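Local atomic coordinates of odorant binding protein OBP69a (Ceratitis capitata, PDB entry 6HHE), a protein that probably binds odorants or pheromone components and carries them in insect olfaction, as a secreted member of the PBP/GOBP family. Residues 102-105 against 106-110. Sequence-based numbering, arbitrary orientation.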
loop_
_atom_site.group_PDB
_atom_site.type_symbol
_atom_site.label_atom_id
_atom_site.label_comp_id
_atom_site.label_asym_id
_atom_site.label_seq_id
_atom_site.Cartn_x
_atom_site.Cartn_y
_atom_site.Cartn_z
ATOM N N LEU A 102 6.359 -5.919 2.063
ATOM C CA LEU A 102 6.017 -7.061 2.923
ATOM C C LEU A 102 4.718 -6.813 3.682
ATOM O O LEU A 102 3.900 -7.736 3.839
ATOM C CB LEU A 102 7.163 -7.322 3.898
ATOM C CG LEU A 102 8.455 -7.795 3.239
ATOM C CD1 LEU A 102 9.550 -7.721 4.298
ATOM C CD2 LEU A 102 8.287 -9.190 2.673
ATOM N N THR A 103 4.523 -5.579 4.181
ATOM C CA THR A 103 3.297 -5.278 4.905
ATOM C C THR A 103 2.109 -5.368 3.965
ATOM O O THR A 103 1.068 -5.936 4.327
ATOM C CB THR A 103 3.397 -3.902 5.570
ATOM O OG1 THR A 103 4.550 -3.912 6.445
ATOM C CG2 THR A 103 2.163 -3.602 6.409
ATOM N N THR A 104 2.267 -4.899 2.715
ATOM C CA THR A 104 1.155 -4.946 1.767
ATOM C C THR A 104 0.867 -6.379 1.324
ATOM O O THR A 104 -0.313 -6.712 1.110
ATOM C CB THR A 104 1.447 -4.034 0.572
ATOM O OG1 THR A 104 1.513 -2.688 1.038
ATOM C CG2 THR A 104 0.342 -4.134 -0.457
ATOM N N GLU A 105 1.905 -7.221 1.256
ATOM C CA GLU A 105 1.665 -8.638 0.997
ATOM C C GLU A 105 0.779 -9.217 2.077
ATOM O O GLU A 105 -0.144 -10.010 1.783
ATOM C CB GLU A 105 2.976 -9.414 0.928
ATOM C CG GLU A 105 3.662 -9.238 -0.390
ATOM C CD GLU A 105 4.890 -10.098 -0.512
ATOM O OE1 GLU A 105 5.724 -10.081 0.421
ATOM O OE2 GLU A 105 5.002 -10.805 -1.532
ATOM N N CYS A 106 1.025 -8.840 3.340
ATOM C CA CYS A 106 0.171 -9.296 4.433
ATOM C C CYS A 106 -1.256 -8.749 4.275
ATOM O O CYS A 106 -2.243 -9.487 4.449
ATOM C CB CYS A 106 0.807 -8.897 5.747
ATOM S SG CYS A 106 -0.204 -9.431 7.173
ATOM N N TYR A 107 -1.398 -7.469 3.923
ATOM C CA TYR A 107 -2.742 -6.910 3.697
ATOM C C TYR A 107 -3.503 -7.669 2.629
ATOM O O TYR A 107 -4.709 -7.903 2.781
ATOM C CB TYR A 107 -2.647 -5.449 3.271
ATOM C CG TYR A 107 -2.126 -4.469 4.277
ATOM C CD1 TYR A 107 -2.124 -4.711 5.666
ATOM C CD2 TYR A 107 -1.681 -3.242 3.819
ATOM C CE1 TYR A 107 -1.677 -3.724 6.543
ATOM C CE2 TYR A 107 -1.183 -2.254 4.702
ATOM C CZ TYR A 107 -1.218 -2.509 6.047
ATOM O OH TYR A 107 -0.723 -1.493 6.845
ATOM N N ILE A 108 -2.824 -8.065 1.548
ATOM C CA ILE A 108 -3.482 -8.739 0.428
ATOM C C ILE A 108 -3.975 -10.107 0.866
ATOM O O ILE A 108 -5.084 -10.533 0.481
ATOM C CB ILE A 108 -2.479 -8.828 -0.718
ATOM C CG1 ILE A 108 -2.313 -7.465 -1.403
ATOM C CG2 ILE A 108 -2.926 -9.915 -1.748
ATOM C CD1 ILE A 108 -1.050 -7.365 -2.290
ATOM N N LYS A 109 -3.179 -10.797 1.702
ATOM C CA LYS A 109 -3.605 -12.094 2.248
ATOM C C LYS A 109 -4.777 -11.937 3.203
ATOM O O LYS A 109 -5.674 -12.804 3.243
ATOM C CB LYS A 109 -2.455 -12.793 2.991
ATOM C CG LYS A 109 -1.375 -13.347 2.081
ATOM C CD LYS A 109 -0.313 -14.094 2.876
ATOM C CE LYS A 109 0.811 -14.562 1.963
ATOM N NZ LYS A 109 1.411 -13.409 1.231
ATOM N N THR A 110 -4.834 -10.813 3.943
ATOM C CA THR A 110 -5.817 -10.609 5.007
ATOM C C THR A 110 -7.156 -10.140 4.478
ATOM O O THR A 110 -8.200 -10.643 4.914
ATOM C CB THR A 110 -5.251 -9.616 6.017
ATOM O OG1 THR A 110 -4.036 -10.197 6.530
ATOM C CG2 THR A 110 -6.227 -9.332 7.166
HETATM O O HOH W 1 0.143 -11.849 -0.474
#
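In T103 the methyl CG2 stands anti to the backbone N (OG1 at chi1 -58°), while the ring of Y107 leans back along the helix with chi1 -66°. The two side chains therefore lie side by side, one turn apart. CG2 sits over the phenol end of the ring, 3.6 Å from CZ of Y107, in a CH-pi contact. CG2 of T103 lies 4.0 Å from the centroid of the Y107 ring. The carbonyl O of T103 lies over a face of the same ring, near its rim, and also accepts the N-H of Y107 at 2.9 Å. OG1 of T103 is held by T99 O and Q91 N, which should hold chi1 and so keep CG2 over the ring.

On another side of the helix, CD1 of I108 reaches CG2 of T104 at 4.0 Å. OG1 of T104 bonds back to A100 O. At the polar side, the carbonyl O of E105 takes the N-H of K109 at 3.1 Å and a water proton. The same water accepts from NZ of K109 at 2.6 Å, where a bend at chi4 (57°) turns the amine back. One residue further along, OG1 of T110 donates to C106 O at 2.8 Å, from above the carbonyl plane; T110 N uses the same oxygen.

Y107 also packs on L84 and C88 of helix 78-88, to which C106 is tied by its disulfide with C88, while I108 meets L115 and F119 of helix 112-121. This i to i+4 packing belongs to an amphipathic alpha-helix, cross-linked within the all-helical, disulfide-braced PBP/GOBP fold.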